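Local coordinates for uncharacterized protein (Bombyx mori, PDB 5AZ0) that is an aldo-keto reductase that probably reduces aldehydes and ketones to alcohols with a nicotinamide cofactor, at residues I101-W106 / V117-S122; D70-Y75 / L135-M140. All blocks are in the same frame, centred on the assembly; numbering follows the deposited sequence.

Contact 1: residues I101-W106 / V117-S122; sequences ITTKVW and VSLRAS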
loop_
_atom_site.group_PDB
_atom_site.type_symbol
_atom_site.label_atom_id
_atom_site.label_comp_id
_atom_site.label_asym_id
_atom_site.label_seq_id
_atom_site.Cartn_x
_atom_site.Cartn_y
_atom_site.Cartn_z
ATOM N N ILE A 101 -9.790 6.392 2.823
ATOM C CA ILE A 101 -8.515 7.071 2.786
ATOM C C ILE A 101 -7.576 6.534 3.835
ATOM O O ILE A 101 -7.924 6.409 4.996
ATOM C CB ILE A 101 -8.725 8.583 3.026
ATOM C CG1 ILE A 101 -9.598 9.158 1.900
ATOM C CG2 ILE A 101 -7.388 9.329 3.088
ATOM C CD1 ILE A 101 -10.096 10.553 2.254
ATOM N N THR A 102 -6.406 6.165 3.392
ATOM C CA THR A 102 -5.359 5.546 4.259
ATOM C C THR A 102 -4.169 6.489 4.409
ATOM O O THR A 102 -3.735 7.112 3.429
ATOM C CB THR A 102 -4.821 4.260 3.604
ATOM O OG1 THR A 102 -5.843 3.270 3.581
ATOM C CG2 THR A 102 -3.660 3.651 4.430
ATOM N N THR A 103 -3.650 6.635 5.618
ATOM C CA THR A 103 -2.350 7.252 5.790
ATOM C C THR A 103 -1.472 6.352 6.701
ATOM O O THR A 103 -1.909 5.289 7.104
ATOM C CB THR A 103 -2.391 8.728 6.261
ATOM O OG1 THR A 103 -1.059 9.269 6.130
ATOM C CG2 THR A 103 -2.815 8.842 7.685
ATOM N N LYS A 104 -0.249 6.780 6.987
ATOM C CA LYS A 104 0.782 5.913 7.550
ATOM C C LYS A 104 1.762 6.735 8.417
ATOM O O LYS A 104 1.999 7.891 8.124
ATOM C CB LYS A 104 1.518 5.088 6.491
ATOM C CG LYS A 104 0.637 4.455 5.445
ATOM C CD LYS A 104 1.466 3.780 4.356
ATOM C CE LYS A 104 0.511 3.543 3.191
ATOM N NZ LYS A 104 1.166 3.090 1.976
ATOM N N VAL A 105 2.223 6.125 9.500
ATOM C CA VAL A 105 3.088 6.743 10.526
ATOM C C VAL A 105 4.473 6.152 10.284
ATOM O O VAL A 105 4.671 4.851 10.308
ATOM C CB VAL A 105 2.624 6.288 11.913
ATOM C CG1 VAL A 105 3.579 6.708 13.042
ATOM C CG2 VAL A 105 1.234 6.865 12.175
ATOM N N TRP A 106 5.451 7.043 10.168
ATOM C CA TRP A 106 6.812 6.665 9.864
ATOM C C TRP A 106 7.638 6.299 11.091
ATOM O O TRP A 106 7.153 6.365 12.264
ATOM C CB TRP A 106 7.442 7.835 9.071
ATOM C CG TRP A 106 8.694 7.569 8.239
ATOM C CD1 TRP A 106 9.943 8.091 8.478
ATOM C CD2 TRP A 106 8.813 6.801 7.031
ATOM N NE1 TRP A 106 10.832 7.676 7.511
ATOM C CE2 TRP A 106 10.185 6.902 6.600
ATOM C CE3 TRP A 106 7.936 6.031 6.286
ATOM C CZ2 TRP A 106 10.663 6.265 5.466
ATOM C CZ3 TRP A 106 8.389 5.394 5.137
ATOM C CH2 TRP A 106 9.752 5.508 4.725
ATOM N N VAL A 117 0.345 12.054 17.628
ATOM C CA VAL A 117 0.906 13.349 17.135
ATOM C C VAL A 117 1.036 13.176 15.642
ATOM O O VAL A 117 0.544 13.986 14.877
ATOM C CB VAL A 117 2.275 13.684 17.751
ATOM C CG1 VAL A 117 2.738 15.017 17.225
ATOM C CG2 VAL A 117 2.205 13.746 19.267
ATOM N N SER A 118 1.638 12.068 15.202
ATOM C CA SER A 118 1.794 11.884 13.782
ATOM C C SER A 118 0.454 11.886 13.015
ATOM O O SER A 118 0.331 12.506 11.956
ATOM C CB SER A 118 2.604 10.601 13.492
ATOM O OG SER A 118 2.902 10.432 12.104
ATOM N N LEU A 119 -0.517 11.142 13.543
ATOM C CA LEU A 119 -1.759 10.958 12.826
ATOM C C LEU A 119 -2.545 12.251 12.864
ATOM O O LEU A 119 -3.050 12.622 11.862
ATOM C CB LEU A 119 -2.583 9.810 13.371
ATOM C CG LEU A 119 -4.015 9.614 12.872
ATOM C CD1 LEU A 119 -3.966 9.405 11.403
ATOM C CD2 LEU A 119 -4.678 8.438 13.597
ATOM N N ARG A 120 -2.670 12.926 14.000
ATOM C CA ARG A 120 -3.313 14.252 14.008
ATOM C C ARG A 120 -2.730 15.249 13.019
ATOM O O ARG A 120 -3.450 15.892 12.283
ATOM C CB ARG A 120 -3.372 14.830 15.402
ATOM C CG ARG A 120 -4.406 14.094 16.283
ATOM C CD ARG A 120 -4.801 14.999 17.344
ATOM N NE ARG A 120 -5.602 14.470 18.397
ATOM C CZ ARG A 120 -6.909 14.709 18.581
ATOM N NH1 ARG A 120 -7.622 15.357 17.707
ATOM N NH2 ARG A 120 -7.516 14.255 19.674
ATOM N N ALA A 121 -1.420 15.286 12.917
ATOM C CA ALA A 121 -0.781 16.102 11.907
ATOM C C ALA A 121 -1.152 15.672 10.512
ATOM O O ALA A 121 -1.480 16.520 9.641
ATOM C CB ALA A 121 0.758 16.123 12.134
ATOM N N SER A 122 -1.143 14.354 10.259
ATOM C CA SER A 122 -1.506 13.892 8.922
ATOM C C SER A 122 -2.988 14.292 8.651
ATOM O O SER A 122 -3.338 14.647 7.512
ATOM C CB SER A 122 -1.362 12.363 8.784
ATOM O OG SER A 122 -0.069 11.936 8.465
HETATM O O HOH W 1 0.932 9.978 10.105
HETATM O O HOH W 2 4.914 9.659 10.473
#
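Thr103 and Val105 of the strand meet Ser118, Leu119 and Ser122 of the helix through methyl and hydroxyl groups, with no flat group between them; the indole of Trp106 turns away, stacks on Phe74 and makes edge-to-face pairs with His137 and Trp344. Both Val105 methyls straddle the Ser118 hydroxyl, CG1 and CG2 each 3.9 Å from OG. Thr103 CG2 touches Leu119 CD1 at 3.9 Å, the two side chains crossing at a slant, and one turn on from Ser118 it also rests on Ser122 CB at 4.0 Å. With Thr103 OG1 anti to its own N (chi1 -169°), the hydroxyl faces the Ser122 side, and both hydroxyls hydrogen-bond to Glu78 OE2. A valine in place of Thr103 would keep a methyl against Leu119 but would probably leave the Glu78 carboxylate without this hydroxyl partner. Two waters bridge the polar groups of strand and helix: water 1 donates to Lys104 O and to Ser122 OG (2.7 Å) and also bonds Ser118 OG, while water 2 joins Ser118 OG to Trp106 N, 2.7 Å from the water. The axes of 101-105 and 117-122 pass 8.4 Å apart at 142°, so the helix runs back against the strand, as in the beta-alpha-beta units of a TIM barrel, here strand 100-105, helix 112-126 and strand 133-136.

Contact 2: residues D70-Y75 / L135-M140; sequences DTAHFY and LMHWPM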
loop_
_atom_site.group_PDB
_atom_site.type_symbol
_atom_site.label_atom_id
_atom_site.label_comp_id
_atom_site.label_asym_id
_atom_site.label_seq_id
_atom_site.Cartn_x
_atom_site.Cartn_y
_atom_site.Cartn_z
ATOM N N ASP A 70 -4.542 5.826 -1.130
ATOM C CA ASP A 70 -3.499 5.360 -0.227
ATOM C C ASP A 70 -2.471 6.410 -0.153
ATOM O O ASP A 70 -1.892 6.790 -1.200
ATOM C CB ASP A 70 -2.864 4.054 -0.769
ATOM C CG ASP A 70 -1.822 3.474 0.180
ATOM O OD1 ASP A 70 -2.251 2.812 1.164
ATOM O OD2 ASP A 70 -0.578 3.699 -0.080
ATOM N N THR A 71 -2.263 6.972 1.029
ATOM C CA THR A 71 -1.185 7.883 1.141
ATOM C C THR A 71 -0.426 7.663 2.439
ATOM O O THR A 71 -0.677 6.701 3.129
ATOM C CB THR A 71 -1.658 9.376 0.967
ATOM O OG1 THR A 71 -0.504 10.179 0.687
ATOM C CG2 THR A 71 -2.351 9.912 2.175
ATOM N N ALA A 72 0.490 8.573 2.750
ATOM C CA ALA A 72 1.352 8.448 3.936
ATOM C C ALA A 72 1.988 9.801 4.310
ATOM O O ALA A 72 2.208 10.561 3.449
ATOM C CB ALA A 72 2.456 7.408 3.698
ATOM N N HIS A 73 2.318 10.033 5.578
ATOM C CA HIS A 73 3.151 11.137 5.941
ATOM C C HIS A 73 4.399 11.225 5.071
ATOM O O HIS A 73 4.679 12.278 4.428
ATOM C CB HIS A 73 3.509 11.051 7.405
ATOM C CG HIS A 73 4.407 12.150 7.864
ATOM N ND1 HIS A 73 5.165 12.068 9.013
ATOM C CD2 HIS A 73 4.686 13.364 7.308
ATOM C CE1 HIS A 73 5.858 13.189 9.160
ATOM N NE2 HIS A 73 5.589 13.988 8.124
ATOM N N PHE A 74 5.088 10.091 4.945
ATOM C CA PHE A 74 6.295 10.037 4.119
ATOM C C PHE A 74 6.160 10.448 2.662
ATOM O O PHE A 74 7.147 10.724 2.046
ATOM C CB PHE A 74 6.898 8.623 4.188
ATOM C CG PHE A 74 8.258 8.501 3.563
ATOM C CD1 PHE A 74 9.356 9.076 4.180
ATOM C CD2 PHE A 74 8.451 7.766 2.372
ATOM C CE1 PHE A 74 10.648 8.967 3.606
ATOM C CE2 PHE A 74 9.734 7.641 1.797
ATOM C CZ PHE A 74 10.830 8.253 2.413
ATOM N N TYR A 75 4.979 10.383 2.067
ATOM C CA TYR A 75 4.839 10.674 0.652
ATOM C C TYR A 75 4.764 12.161 0.285
ATOM O O TYR A 75 4.709 12.492 -0.895
ATOM C CB TYR A 75 3.653 9.945 0.087
ATOM C CG TYR A 75 3.636 8.414 0.273
ATOM C CD1 TYR A 75 4.776 7.674 0.612
ATOM C CD2 TYR A 75 2.456 7.738 0.077
ATOM C CE1 TYR A 75 4.714 6.290 0.765
ATOM C CE2 TYR A 75 2.379 6.363 0.217
ATOM C CZ TYR A 75 3.491 5.628 0.551
ATOM O OH TYR A 75 3.311 4.260 0.697
ATOM N N LEU A 135 -1.773 2.950 9.094
ATOM C CA LEU A 135 -0.755 1.905 9.197
ATOM C C LEU A 135 0.542 2.329 9.876
ATOM O O LEU A 135 1.003 3.470 9.758
ATOM C CB LEU A 135 -0.378 1.401 7.811
ATOM C CG LEU A 135 -1.515 1.082 6.861
ATOM C CD1 LEU A 135 -1.008 0.699 5.461
ATOM C CD2 LEU A 135 -2.393 -0.024 7.425
ATOM N N MET A 136 1.134 1.358 10.546
ATOM C CA MET A 136 2.530 1.363 10.883
ATOM C C MET A 136 3.336 1.106 9.658
ATOM O O MET A 136 3.307 0.014 9.050
ATOM C CB MET A 136 2.799 0.392 12.025
ATOM C CG MET A 136 4.179 0.643 12.699
ATOM S SD MET A 136 4.652 -0.629 13.894
ATOM C CE MET A 136 3.147 -0.963 14.833
ATOM N N HIS A 137 3.952 2.183 9.124
ATOM C CA HIS A 137 4.575 2.116 7.803
ATOM C C HIS A 137 5.662 1.009 7.723
ATOM O O HIS A 137 5.695 0.282 6.767
ATOM C CB HIS A 137 5.137 3.455 7.417
ATOM C CG HIS A 137 5.172 3.702 5.960
ATOM N ND1 HIS A 137 4.932 4.950 5.430
ATOM C CD2 HIS A 137 5.384 2.879 4.913
ATOM C CE1 HIS A 137 5.010 4.883 4.112
ATOM N NE2 HIS A 137 5.263 3.633 3.765
ATOM N N TRP A 138 6.487 0.898 8.769
ATOM C CA TRP A 138 7.471 -0.186 8.905
ATOM C C TRP A 138 7.561 -0.578 10.325
ATOM O O TRP A 138 7.240 0.217 11.201
ATOM C CB TRP A 138 8.873 0.235 8.454
ATOM C CG TRP A 138 8.923 0.518 7.033
ATOM C CD1 TRP A 138 8.535 1.657 6.421
ATOM C CD2 TRP A 138 9.396 -0.361 5.989
ATOM N NE1 TRP A 138 8.760 1.563 5.040
ATOM C CE2 TRP A 138 9.254 0.319 4.760
ATOM C CE3 TRP A 138 9.953 -1.642 5.985
ATOM C CZ2 TRP A 138 9.610 -0.249 3.538
ATOM C CZ3 TRP A 138 10.306 -2.232 4.753
ATOM C CH2 TRP A 138 10.129 -1.533 3.548
ATOM N N PRO A 139 8.011 -1.822 10.591
ATOM C CA PRO A 139 8.125 -2.305 11.954
ATOM C C PRO A 139 9.346 -1.715 12.734
ATOM O O PRO A 139 9.402 -1.797 13.989
ATOM C CB PRO A 139 8.197 -3.842 11.761
ATOM C CG PRO A 139 8.742 -4.021 10.428
ATOM C CD PRO A 139 8.231 -2.892 9.600
ATOM N N MET A 140 10.296 -1.117 12.025
ATOM C CA MET A 140 11.500 -0.531 12.678
ATOM C C MET A 140 11.143 0.824 13.334
ATOM O O MET A 140 10.241 1.543 12.880
ATOM C CB MET A 140 12.653 -0.330 11.697
ATOM C CG MET A 140 12.985 -1.539 10.869
ATOM S SD MET A 140 12.111 -1.693 9.316
ATOM C CE MET A 140 12.507 -0.263 8.324
HETATM O O HOH W 3 4.680 7.585 6.667
HETATM O O HOH W 4 5.735 3.146 0.748
#
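His137 sets the CE1 corner of its imidazole against Ala72 and Tyr75, 3.6 Å from Ala72 CB and 3.6 Å from Tyr75 CE1. CG lies anti to the backbone N (chi1 -151°), which extends the ring from the end of strand 133-136 across to the loop 70-75. Tyr75 CE1 sits at the imidazole edge, near its plane, while the ring planes stand at 81°; the pair is oblique. The Ala72 methyl lies over the centre of the phenol, 3.5 Å above its plane, so it backs the tyrosine ring as well as the histidine. No direct hydrogen bond crosses. Instead, each ring nitrogen has its own water, lying in the imidazole plane: water 3 joins ND1 to Phe74 N, and water 4 joins NE2 to the Tyr75 hydroxyl, 2.7 Å from OH. That hydroxyl also hydrogen-bonds Lys104 NZ, which in turn forms a salt bridge to Asp70. Together, Asp70, Tyr75, Lys104 and His137 match the catalytic tetrad of the aldo-keto reductases, and an acetate lies near Tyr75. This chemistry is consistent with Tyr75 acting as the proton donor to a carbonyl, linked to His137 through water.

From the N terminus, the chain leaves strand 68-70 through segment 70-75, passes helix 78-90, and enters strand 100-105, the first side of contact 1. Ten residues later helix 112-126 supplies segment 117-122, closing the short loop of contact 1. The chain then comes back to the barrel sheet as strand 133-136, where segment 135-140 closes contact 2 over a span of 59 residues. Contact 1 therefore lies wholly within that span, and the two do not cross. Contact 1 ties an outer helix to the sheet; contact 2 gathers the loops after strands 68-70 and 133-136, either side of strand 100-105. Lys104 and Trp106 reach from 101-106 into contact 2.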